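Local coordinates for protein Nsp15 (Middle East respiratory syndrome-related coronavirus, PDB 5YVD) that probably cleaves RNA on the 3' side of uridylates, as a hexameric coronavirus endoribonuclease of the EndoU family, at residues H66-L71 against T192-C197; D152-N157 against V171-Y176; D87-N92 against M265-S270; A62-P67 against C116-D121. All blocks are in the same frame, centred on the assembly; numbering follows the deposited sequence.

Contact 1 of 4, residues H66-L71 against T192-C197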
# COMPACT_ATOMS: atom_id res chain seq x y z
N HIS A 66 -21.70 -23.64 -14.92
CA HIS A 66 -22.86 -23.00 -14.35
C HIS A 66 -23.43 -22.01 -15.33
O HIS A 66 -22.72 -21.60 -16.26
CB HIS A 66 -22.52 -22.33 -13.01
CG HIS A 66 -21.42 -21.32 -13.08
ND1 HIS A 66 -21.65 -19.99 -13.38
CD2 HIS A 66 -20.09 -21.43 -12.86
CE1 HIS A 66 -20.50 -19.33 -13.35
NE2 HIS A 66 -19.54 -20.18 -13.04
N PRO A 67 -24.70 -21.62 -15.16
CA PRO A 67 -25.29 -20.55 -15.97
C PRO A 67 -24.46 -19.30 -15.91
O PRO A 67 -23.82 -19.04 -14.89
CB PRO A 67 -26.65 -20.30 -15.31
CG PRO A 67 -26.99 -21.59 -14.65
CD PRO A 67 -25.69 -22.26 -14.28
N ASP A 68 -24.43 -18.54 -16.99
CA ASP A 68 -23.54 -17.38 -17.04
C ASP A 68 -24.01 -16.32 -16.05
O ASP A 68 -25.21 -16.18 -15.79
CB ASP A 68 -23.42 -16.83 -18.48
CG ASP A 68 -22.31 -15.78 -18.63
OD1 ASP A 68 -21.47 -15.66 -17.70
OD2 ASP A 68 -22.29 -15.09 -19.68
N PHE A 69 -23.07 -15.56 -15.51
CA PHE A 69 -23.37 -14.65 -14.41
C PHE A 69 -24.55 -13.73 -14.63
O PHE A 69 -25.33 -13.51 -13.70
CB PHE A 69 -22.14 -13.82 -14.05
CG PHE A 69 -20.95 -14.65 -13.68
CD1 PHE A 69 -20.89 -15.28 -12.47
CD2 PHE A 69 -19.92 -14.84 -14.58
CE1 PHE A 69 -19.82 -16.07 -12.13
CE2 PHE A 69 -18.83 -15.63 -14.25
CZ PHE A 69 -18.79 -16.24 -13.02
N LYS A 70 -24.67 -13.19 -15.84
CA LYS A 70 -25.75 -12.24 -16.13
C LYS A 70 -27.13 -12.85 -15.89
O LYS A 70 -28.08 -12.13 -15.61
CB LYS A 70 -25.65 -11.73 -17.58
CG LYS A 70 -26.12 -12.74 -18.61
CD LYS A 70 -25.54 -12.56 -20.00
CE LYS A 70 -25.78 -13.83 -20.82
NZ LYS A 70 -25.33 -13.70 -22.23
N LEU A 71 -27.26 -14.17 -16.02
CA LEU A 71 -28.53 -14.80 -15.68
C LEU A 71 -28.74 -14.78 -14.16
O LEU A 71 -29.83 -14.48 -13.66
CB LEU A 71 -28.59 -16.22 -16.22
CG LEU A 71 -28.48 -16.40 -17.75
CD1 LEU A 71 -28.86 -17.83 -18.12
CD2 LEU A 71 -29.34 -15.43 -18.54
N THR A 192 -29.33 -13.71 -25.02
CA THR A 192 -28.05 -13.19 -25.53
C THR A 192 -27.08 -14.35 -25.51
O THR A 192 -27.34 -15.35 -24.88
CB THR A 192 -27.51 -12.05 -24.66
OG1 THR A 192 -27.46 -12.46 -23.29
CG2 THR A 192 -28.39 -10.82 -24.78
N GLN A 193 -25.96 -14.24 -26.21
CA GLN A 193 -25.14 -15.44 -26.48
C GLN A 193 -23.74 -15.42 -25.90
O GLN A 193 -22.97 -16.34 -26.15
CB GLN A 193 -25.03 -15.67 -27.99
CG GLN A 193 -26.36 -15.95 -28.65
CD GLN A 193 -26.86 -17.32 -28.32
OE1 GLN A 193 -26.11 -18.28 -28.26
NE2 GLN A 193 -28.16 -17.42 -28.11
N SER A 194 -23.40 -14.38 -25.15
CA SER A 194 -22.15 -14.34 -24.40
C SER A 194 -20.88 -14.48 -25.27
O SER A 194 -19.89 -15.04 -24.83
CB SER A 194 -22.17 -15.45 -23.33
OG SER A 194 -23.29 -15.33 -22.44
N ARG A 195 -20.91 -13.98 -26.50
CA ARG A 195 -19.71 -14.02 -27.35
C ARG A 195 -18.95 -12.73 -27.19
O ARG A 195 -19.42 -11.79 -26.51
CB ARG A 195 -20.10 -14.20 -28.82
CG ARG A 195 -20.76 -15.54 -29.09
CD ARG A 195 -21.30 -15.63 -30.50
NE ARG A 195 -22.50 -14.81 -30.67
CZ ARG A 195 -23.35 -14.91 -31.68
NH1 ARG A 195 -23.16 -15.82 -32.63
NH2 ARG A 195 -24.40 -14.09 -31.73
N SER A 196 -17.78 -12.66 -27.81
CA SER A 196 -16.98 -11.44 -27.75
C SER A 196 -16.12 -11.33 -28.99
O SER A 196 -16.09 -12.24 -29.81
CB SER A 196 -16.07 -11.46 -26.53
OG SER A 196 -14.94 -12.27 -26.79
N CYS A 197 -15.39 -10.22 -29.10
CA CYS A 197 -14.62 -9.94 -30.30
C CYS A 197 -13.42 -10.83 -30.51
O CYS A 197 -12.89 -10.88 -31.61
CB CYS A 197 -14.19 -8.47 -30.35
SG CYS A 197 -15.54 -7.46 -30.98
O HOH W 1 -23.81 -11.52 -23.91
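Lys70 and Thr192 pass alongside each other in opposite directions, and their polar ends meet where Ser194 also reaches in. The lysine chain runs extended beyond CG, after a first torsion that sets CG between the backbone N and the carbonyl carbon (chi1 76°), and this carries the ammonium group across to 192-197. Lys70 NZ donates to Ser194 OG at 2.6 Å. It also lies 2.7 Å from Thr192 OG1, a bond to be read with caution because the position of that hydroxyl is less certain. CE of Lys70 follows the same path, 3.3 Å from Ser194 OG.

Asp68 approaches the same serine from a second direction. Ser194 OG donates to Asp68 OD2 at 2.9 Å, meeting that oxygen on its anti side, 16° out of the carboxylate plane. The serine hydroxyl is therefore gripped twice, accepting a hydrogen bond from Lys70 NZ and donating one to Asp68 OD2, which limits its rotation. The other carboxylate oxygen turns back to its own segment: Asp68 OD1 accepts from Phe69 N at 2.7 Å, from 46° above the plane. A water adds a bridge, accepting from Lys70 NZ at 3.1 Å and weakly from Ser194 N.

The contacts across this buried join are polar, linking the middle domain to the endoribonuclease domain. Asp68 occupies the N-cap position of helix 69-74, and Lys70 lies in its first turn. Strand 153-156 flanks the site, with Tyr153 OH bonding both Lys70 NZ and Thr192 O, while Ser194 also touches Ile160 of strand 159-162.

Contact 2 of 4, residues D152-N157 against V171-Y176; sequences DYAYFN and VKFYLY
Lys172 and Asp152 lie side by side and point the same way, joined at their ends by a salt bridge. From CB, the lysine sets CG anti to its own backbone N (chi1 -178°); the chain then bends at chi2 and chi3, so that CE comes within 3.5 Å of Asp152 OD1. NZ completes the approach, donating to Asp152 OD1 at 2.7 Å and meeting the oxygen nearly along its C-O axis. The same ammonium group makes a weak bond to Gly150 O.

Beside this ion pair the contact is apolar. Val171 lays CG1 against the backbone of Tyr153, the methyl 3.4 Å from Tyr153 CA. Ala154 CB is 4.2 Å from that methyl and also reaches the Phe173 ring, 3.9 Å from its CE1. The alanine methyl comes at the ring edge, in its plane.

The chemistry divides by burial: a charged pair at the exposed end, where Asp152 lies, and small aliphatic groups against backbone and ring edge inside. One salt bridge supplies the polar link between the hairpin 153-162 and the lead-in to strand 174-178, and the apolar touches of Val171, Ala154 and Phe173 make up the rest.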
# COMPACT_ATOMS: atom_id res chain seq x y z
N ASP A 152 -28.36 -22.66 -24.82
CA ASP A 152 -27.46 -23.75 -25.28
C ASP A 152 -25.98 -23.47 -25.02
O ASP A 152 -25.11 -23.88 -25.81
CB ASP A 152 -27.68 -24.03 -26.76
CG ASP A 152 -29.06 -24.57 -27.05
OD1 ASP A 152 -29.63 -25.25 -26.18
OD2 ASP A 152 -29.56 -24.30 -28.17
N TYR A 153 -25.70 -22.80 -23.89
CA TYR A 153 -24.34 -22.59 -23.46
C TYR A 153 -24.28 -22.31 -21.96
O TYR A 153 -25.29 -22.06 -21.31
CB TYR A 153 -23.77 -21.41 -24.19
CG TYR A 153 -24.44 -20.10 -23.81
CD1 TYR A 153 -25.50 -19.60 -24.56
CD2 TYR A 153 -24.00 -19.36 -22.70
CE1 TYR A 153 -26.12 -18.41 -24.23
CE2 TYR A 153 -24.61 -18.16 -22.35
CZ TYR A 153 -25.68 -17.68 -23.12
OH TYR A 153 -26.31 -16.48 -22.81
N ALA A 154 -23.07 -22.32 -21.42
CA ALA A 154 -22.84 -22.12 -19.99
C ALA A 154 -21.38 -21.71 -19.77
O ALA A 154 -20.56 -21.71 -20.68
CB ALA A 154 -23.15 -23.42 -19.23
N TYR A 155 -21.05 -21.35 -18.54
CA TYR A 155 -19.74 -20.87 -18.21
C TYR A 155 -18.99 -22.00 -17.52
O TYR A 155 -19.56 -22.68 -16.70
CB TYR A 155 -19.90 -19.70 -17.26
CG TYR A 155 -18.66 -18.91 -16.95
CD1 TYR A 155 -17.85 -19.22 -15.86
CD2 TYR A 155 -18.33 -17.80 -17.71
CE1 TYR A 155 -16.74 -18.44 -15.55
CE2 TYR A 155 -17.22 -17.04 -17.43
CZ TYR A 155 -16.43 -17.35 -16.36
OH TYR A 155 -15.34 -16.55 -16.12
N PHE A 156 -17.72 -22.21 -17.88
CA PHE A 156 -16.89 -23.21 -17.18
C PHE A 156 -15.40 -22.80 -17.14
O PHE A 156 -14.78 -22.63 -18.20
CB PHE A 156 -17.07 -24.60 -17.82
CG PHE A 156 -16.28 -25.70 -17.15
CD1 PHE A 156 -16.33 -25.88 -15.76
CD2 PHE A 156 -15.52 -26.59 -17.90
CE1 PHE A 156 -15.62 -26.90 -15.16
CE2 PHE A 156 -14.80 -27.62 -17.30
CZ PHE A 156 -14.86 -27.77 -15.94
N ASN A 157 -14.85 -22.63 -15.93
CA ASN A 157 -13.44 -22.25 -15.75
C ASN A 157 -12.98 -21.04 -16.61
O ASN A 157 -11.86 -21.02 -17.11
CB ASN A 157 -12.52 -23.46 -16.02
CG ASN A 157 -12.76 -24.63 -15.07
OD1 ASN A 157 -13.32 -24.48 -13.98
ND2 ASN A 157 -12.31 -25.80 -15.49
N VAL A 171 -24.59 -28.37 -19.61
CA VAL A 171 -24.74 -27.06 -20.26
C VAL A 171 -26.21 -26.59 -20.19
O VAL A 171 -26.53 -25.40 -20.07
CB VAL A 171 -24.26 -27.14 -21.73
CG1 VAL A 171 -24.48 -25.83 -22.46
CG2 VAL A 171 -22.79 -27.52 -21.78
N LYS A 172 -27.14 -27.54 -20.29
CA LYS A 172 -28.55 -27.18 -20.23
C LYS A 172 -28.98 -27.17 -18.77
O LYS A 172 -29.07 -28.23 -18.12
CB LYS A 172 -29.40 -28.16 -21.05
CG LYS A 172 -30.89 -27.81 -21.07
CD LYS A 172 -31.38 -27.21 -22.37
CE LYS A 172 -30.55 -26.04 -22.86
NZ LYS A 172 -31.25 -25.45 -24.02
N PHE A 173 -29.24 -25.98 -18.26
CA PHE A 173 -29.63 -25.85 -16.86
C PHE A 173 -31.11 -25.56 -16.74
O PHE A 173 -31.68 -24.88 -17.59
CB PHE A 173 -28.77 -24.82 -16.12
CG PHE A 173 -27.37 -25.30 -15.84
CD1 PHE A 173 -26.32 -24.96 -16.70
CD2 PHE A 173 -27.11 -26.12 -14.75
CE1 PHE A 173 -25.03 -25.42 -16.46
CE2 PHE A 173 -25.82 -26.58 -14.50
CZ PHE A 173 -24.78 -26.23 -15.35
N TYR A 174 -31.72 -26.15 -15.72
CA TYR A 174 -33.11 -25.96 -15.41
C TYR A 174 -33.07 -25.15 -14.13
O TYR A 174 -32.46 -25.55 -13.13
CB TYR A 174 -33.84 -27.31 -15.26
CG TYR A 174 -33.74 -28.14 -16.53
CD1 TYR A 174 -34.58 -27.91 -17.60
CD2 TYR A 174 -32.75 -29.12 -16.67
CE1 TYR A 174 -34.49 -28.66 -18.77
CE2 TYR A 174 -32.65 -29.88 -17.84
CZ TYR A 174 -33.52 -29.64 -18.89
OH TYR A 174 -33.43 -30.36 -20.06
N LEU A 175 -33.70 -23.99 -14.21
CA LEU A 175 -33.52 -22.90 -13.28
C LEU A 175 -34.83 -22.58 -12.61
O LEU A 175 -35.83 -22.32 -13.29
CB LEU A 175 -33.08 -21.68 -14.07
CG LEU A 175 -31.66 -21.82 -14.64
CD1 LEU A 175 -31.53 -21.00 -15.91
CD2 LEU A 175 -30.62 -21.40 -13.61
N TYR A 176 -34.83 -22.57 -11.28
CA TYR A 176 -36.07 -22.34 -10.53
C TYR A 176 -35.92 -21.12 -9.66
O TYR A 176 -34.83 -20.81 -9.20
CB TYR A 176 -36.45 -23.56 -9.70
CG TYR A 176 -36.58 -24.81 -10.54
CD1 TYR A 176 -37.83 -25.28 -10.91
CD2 TYR A 176 -35.48 -25.49 -11.00
CE1 TYR A 176 -37.99 -26.40 -11.71
CE2 TYR A 176 -35.62 -26.62 -11.80
CZ TYR A 176 -36.88 -27.07 -12.16
OH TYR A 176 -37.06 -28.19 -12.93

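Contact 3 of 4, residues D87-N92 against M265-S270; sequences DYERSN and MLKGSS
Across this contact the backbones come nearest at Arg90 and Gly268, whose CA atoms are 6.6 Å apart; the loop 87-92 closes in a G1 beta bulge, with Ser91 and Asn92 opposite Asp87, and Gly268 has backbone angles at which a CB would be jammed against the preceding carbonyl O. Glu89 makes the closest approach. With CG anti to the backbone N (chi1 -180°) and an extended chain, it brings OE1 to 3.3 Å from Gly268 CA, while OE2 sits 4.0 Å from Lys267 CB. The two side chains cross at about a right angle, and their charged ends stay apart, with Glu89 OE2 6.9 Å from Lys267 NZ. The oppositely charged pair is thus separated by more than a salt-bridge distance.

Arg90 offers its aliphatic part: CD lies 3.8 Å from Lys267 O. Its polar end is held within its own loop. Arg90 NE donates to Asp87 OD2 at 3.1 Å in a salt bridge; OD2 lies in the guanidinium plane, while NE stands 71° above the carboxylate plane. The second oxygen, Asp87 OD1, accepts from Arg90 N at 3.0 Å, an Asx motif that ties the turn to its first residue. Arg90 NH2 reaches on to Ile93 O. These bonds hold the guanidinium group, while the methylene CD is the part of Arg90 that meets 265-270.

This is a surface contact, joining the loop between the short strands 86-87 and 92-93 to the loop between strands 260-263 and 273-279. Helix 69-74 lies beside both loops, with Phe69 touching Asp87 and Ser269, and Asn38 of a third subunit packs on Arg90.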
# COMPACT_ATOMS: atom_id res chain seq x y z
N ASP A 87 -15.41 -15.43 -11.12
CA ASP A 87 -15.48 -14.74 -12.41
C ASP A 87 -14.05 -14.41 -12.94
O ASP A 87 -13.33 -13.54 -12.39
CB ASP A 87 -16.31 -13.46 -12.28
CG ASP A 87 -16.46 -12.72 -13.60
OD1 ASP A 87 -15.50 -12.73 -14.39
OD2 ASP A 87 -17.52 -12.10 -13.84
N TYR A 88 -13.65 -15.09 -14.01
CA TYR A 88 -12.26 -15.06 -14.44
C TYR A 88 -11.91 -13.78 -15.20
O TYR A 88 -10.77 -13.34 -15.19
CB TYR A 88 -11.92 -16.28 -15.30
CG TYR A 88 -11.84 -17.60 -14.56
CD1 TYR A 88 -12.98 -18.18 -14.02
CD2 TYR A 88 -10.64 -18.28 -14.42
CE1 TYR A 88 -12.92 -19.40 -13.36
CE2 TYR A 88 -10.58 -19.50 -13.75
CZ TYR A 88 -11.72 -20.06 -13.23
OH TYR A 88 -11.69 -21.29 -12.56
N GLU A 89 -12.88 -13.18 -15.86
CA GLU A 89 -12.61 -11.93 -16.52
C GLU A 89 -12.32 -10.91 -15.43
O GLU A 89 -11.33 -10.20 -15.51
CB GLU A 89 -13.81 -11.51 -17.36
CG GLU A 89 -13.65 -10.20 -18.13
CD GLU A 89 -15.00 -9.59 -18.53
OE1 GLU A 89 -16.03 -9.98 -17.95
OE2 GLU A 89 -15.03 -8.73 -19.43
N ARG A 90 -13.16 -10.84 -14.40
CA ARG A 90 -12.98 -9.80 -13.36
C ARG A 90 -11.91 -10.20 -12.36
O ARG A 90 -11.36 -9.33 -11.71
CB ARG A 90 -14.27 -9.51 -12.59
CG ARG A 90 -15.44 -9.09 -13.45
CD ARG A 90 -16.60 -8.62 -12.61
NE ARG A 90 -17.18 -9.71 -11.83
CZ ARG A 90 -17.30 -9.76 -10.50
NH1 ARG A 90 -16.88 -8.78 -9.71
NH2 ARG A 90 -17.87 -10.81 -9.96
N SER A 91 -11.64 -11.49 -12.23
CA SER A 91 -10.75 -11.99 -11.17
C SER A 91 -11.30 -11.60 -9.80
O SER A 91 -10.59 -11.05 -8.94
CB SER A 91 -9.30 -11.54 -11.37
OG SER A 91 -8.78 -12.24 -12.45
N ASN A 92 -12.58 -11.89 -9.65
CA ASN A 92 -13.32 -11.63 -8.44
C ASN A 92 -14.37 -12.71 -8.35
O ASN A 92 -14.50 -13.56 -9.23
CB ASN A 92 -13.95 -10.20 -8.46
CG ASN A 92 -14.27 -9.63 -7.06
OD1 ASN A 92 -14.68 -10.34 -6.15
ND2 ASN A 92 -14.10 -8.33 -6.90
N MET A 265 -16.00 0.65 -19.88
CA MET A 265 -15.82 1.27 -18.58
C MET A 265 -16.15 0.32 -17.43
O MET A 265 -15.42 0.31 -16.43
CB MET A 265 -16.66 2.55 -18.47
CG MET A 265 -16.41 3.60 -19.57
SD MET A 265 -14.69 3.94 -20.09
CE MET A 265 -13.99 4.76 -18.66
N LEU A 266 -17.19 -0.51 -17.61
CA LEU A 266 -17.75 -1.38 -16.58
C LEU A 266 -17.85 -2.82 -17.04
O LEU A 266 -18.76 -3.18 -17.77
CB LEU A 266 -19.15 -0.88 -16.22
CG LEU A 266 -19.47 -1.05 -14.74
CD1 LEU A 266 -18.75 0.03 -13.92
CD2 LEU A 266 -20.98 -1.00 -14.51
N LYS A 267 -16.91 -3.65 -16.60
CA LYS A 267 -16.72 -4.97 -17.19
C LYS A 267 -17.45 -6.06 -16.44
O LYS A 267 -17.59 -6.00 -15.22
CB LYS A 267 -15.23 -5.32 -17.28
CG LYS A 267 -14.47 -4.41 -18.23
CD LYS A 267 -13.09 -4.93 -18.65
CE LYS A 267 -12.23 -3.76 -19.15
NZ LYS A 267 -11.83 -2.83 -18.02
N GLY A 268 -17.91 -7.07 -17.18
CA GLY A 268 -18.49 -8.27 -16.61
C GLY A 268 -19.74 -8.72 -17.35
O GLY A 268 -20.49 -7.89 -17.86
N SER A 269 -19.97 -10.04 -17.36
CA SER A 269 -21.15 -10.63 -17.99
C SER A 269 -22.40 -9.80 -17.71
O SER A 269 -22.69 -9.49 -16.56
CB SER A 269 -21.37 -12.03 -17.49
OG SER A 269 -22.54 -12.61 -18.05
N SER A 270 -23.10 -9.45 -18.79
CA SER A 270 -24.25 -8.58 -18.74
C SER A 270 -25.04 -8.66 -20.05
O SER A 270 -24.46 -8.79 -21.15
CB SER A 270 -23.80 -7.13 -18.46
OG SER A 270 -24.90 -6.22 -18.47

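Contact 4 of 4, residues A62-P67 against C116-D121; sequences AVRSHP and CFDIRD
A salt-bridge network built on the type I beta turn 118-121, at the end of strand 115-118 and sharing Asp118 with it, ties that turn to the loop leading into helix 69-74. Asp118 organises the turn: its OD1 accepts from Arg120 N, an Asx turn, and its carboxylate holds the Arg120 guanidinium side-on. Arg120 NE donates to OD1 of Asp118 at 3.0 Å and Arg120 NH2 to OD2 at 2.7 Å, both on syn lone pairs. Held this way, Arg120 turns its far end to the loop, where NH1 (2.9 Å) and NH2 (3.0 Å) both donate to Ser65 O.

Arg64 slides past Arg120 in the opposite direction, their guanidinium planes 20° apart. Its CD sits 3.5 Å above the plane of the Arg120 guanidinium, over its centre. Beyond the bend at chi3, Arg64 NH2 bonds Asp121 OD1 at 2.6 Å and 169° at the hydrogen; that oxygen lies in the guanidinium plane, while the nitrogen stands 39° above the carboxylate plane. Asp118 adds a long, purely electrostatic pairing over one face of Arg64, and Phe83 a cation-pi contact.

The two arginines lie close, NE of Arg64 3.9 Å from NE of Arg120, which is consistent with the two aspartates offsetting their like charges, while Ser65 O is satisfied by two N-H groups at once.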
# COMPACT_ATOMS: atom_id res chain seq x y z
N ALA A 62 -15.69 -22.92 -7.22
CA ALA A 62 -16.34 -24.14 -7.65
C ALA A 62 -15.99 -24.54 -9.05
O ALA A 62 -16.32 -23.86 -9.96
CB ALA A 62 -17.81 -23.96 -7.56
N VAL A 63 -15.37 -25.69 -9.20
CA VAL A 63 -14.87 -26.13 -10.49
C VAL A 63 -15.89 -26.98 -11.23
O VAL A 63 -15.76 -28.19 -11.32
CB VAL A 63 -13.56 -26.87 -10.32
CG1 VAL A 63 -12.95 -27.21 -11.69
CG2 VAL A 63 -12.63 -25.98 -9.53
N ARG A 64 -16.88 -26.30 -11.79
CA ARG A 64 -18.00 -26.96 -12.46
C ARG A 64 -18.63 -25.95 -13.37
O ARG A 64 -18.41 -24.77 -13.18
CB ARG A 64 -19.05 -27.41 -11.44
CG ARG A 64 -19.35 -26.33 -10.42
CD ARG A 64 -20.69 -26.45 -9.70
NE ARG A 64 -20.68 -27.45 -8.65
CZ ARG A 64 -21.26 -27.28 -7.46
NH1 ARG A 64 -21.90 -26.16 -7.13
NH2 ARG A 64 -21.21 -28.27 -6.59
N SER A 65 -19.42 -26.39 -14.33
CA SER A 65 -20.12 -25.45 -15.20
C SER A 65 -21.28 -24.80 -14.45
O SER A 65 -21.78 -25.32 -13.45
CB SER A 65 -20.65 -26.14 -16.45
OG SER A 65 -21.54 -27.20 -16.12
N HIS A 66 -21.70 -23.64 -14.92
CA HIS A 66 -22.86 -23.00 -14.35
C HIS A 66 -23.43 -22.01 -15.33
O HIS A 66 -22.72 -21.60 -16.26
CB HIS A 66 -22.52 -22.33 -13.01
CG HIS A 66 -21.42 -21.32 -13.08
ND1 HIS A 66 -21.65 -19.99 -13.38
CD2 HIS A 66 -20.09 -21.43 -12.86
CE1 HIS A 66 -20.50 -19.33 -13.35
NE2 HIS A 66 -19.54 -20.18 -13.04
N PRO A 67 -24.70 -21.62 -15.16
CA PRO A 67 -25.29 -20.55 -15.97
C PRO A 67 -24.46 -19.30 -15.91
O PRO A 67 -23.82 -19.04 -14.89
CB PRO A 67 -26.65 -20.30 -15.31
CG PRO A 67 -26.99 -21.59 -14.65
CD PRO A 67 -25.69 -22.26 -14.28
N CYS A 116 -28.93 -18.76 -3.89
CA CYS A 116 -28.85 -19.62 -5.04
C CYS A 116 -28.28 -20.96 -4.64
O CYS A 116 -27.17 -21.02 -4.13
CB CYS A 116 -27.95 -18.97 -6.08
SG CYS A 116 -27.65 -20.03 -7.49
N PHE A 117 -29.04 -22.03 -4.88
CA PHE A 117 -28.64 -23.38 -4.47
C PHE A 117 -28.38 -24.22 -5.71
O PHE A 117 -28.95 -23.94 -6.77
CB PHE A 117 -29.78 -24.06 -3.72
CG PHE A 117 -30.21 -23.38 -2.46
CD1 PHE A 117 -31.06 -22.29 -2.49
CD2 PHE A 117 -29.82 -23.87 -1.23
CE1 PHE A 117 -31.49 -21.70 -1.32
CE2 PHE A 117 -30.22 -23.26 -0.07
CZ PHE A 117 -31.07 -22.19 -0.11
N ASP A 118 -27.60 -25.29 -5.56
CA ASP A 118 -27.23 -26.14 -6.71
C ASP A 118 -27.46 -27.63 -6.44
O ASP A 118 -27.12 -28.13 -5.38
CB ASP A 118 -25.76 -25.88 -7.12
CG ASP A 118 -25.36 -26.57 -8.44
OD1 ASP A 118 -25.29 -27.83 -8.48
OD2 ASP A 118 -25.06 -25.84 -9.43
N ILE A 119 -28.01 -28.34 -7.42
CA ILE A 119 -28.26 -29.77 -7.30
C ILE A 119 -26.98 -30.57 -7.02
O ILE A 119 -27.03 -31.62 -6.41
CB ILE A 119 -28.96 -30.32 -8.55
CG1 ILE A 119 -29.47 -31.76 -8.35
CG2 ILE A 119 -28.01 -30.31 -9.74
CD1 ILE A 119 -30.96 -31.87 -8.24
N ARG A 120 -25.83 -30.10 -7.50
CA ARG A 120 -24.59 -30.88 -7.33
C ARG A 120 -24.06 -30.88 -5.89
O ARG A 120 -23.16 -31.66 -5.58
CB ARG A 120 -23.52 -30.41 -8.31
CG ARG A 120 -23.79 -30.89 -9.72
CD ARG A 120 -23.09 -30.06 -10.79
NE ARG A 120 -23.64 -28.71 -10.87
CZ ARG A 120 -23.24 -27.78 -11.72
NH1 ARG A 120 -22.27 -28.02 -12.62
NH2 ARG A 120 -23.82 -26.60 -11.68
N ASP A 121 -24.61 -30.03 -5.03
CA ASP A 121 -24.28 -30.06 -3.60
C ASP A 121 -25.31 -30.90 -2.87
O ASP A 121 -26.52 -30.64 -2.94
CB ASP A 121 -24.23 -28.66 -3.04
CG ASP A 121 -23.29 -27.78 -3.80
OD1 ASP A 121 -22.20 -28.27 -4.16
OD2 ASP A 121 -23.65 -26.60 -4.05

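How the contacts relate
Segment 62-67 opens contact 4 and overlaps 66-71 of contact 1 at His66 and Pro67, so one continuous run serves both, their centres about 16 Å apart. Contact 4 closes before contact 2 opens; their centres lie about 9 Å apart and both reach the five-stranded mixed sheet. Contacts 1 and 3 alternate along the chain, with centres about 11 Å apart and Ser269 bonding to Lys70 N. Tyr155 connects the series, through its N to His66 O and its OH to Tyr88 N. Contacts 2 and 4 lie within the middle domain, whereas contacts 1 and 3 join it to the endoribonuclease domain.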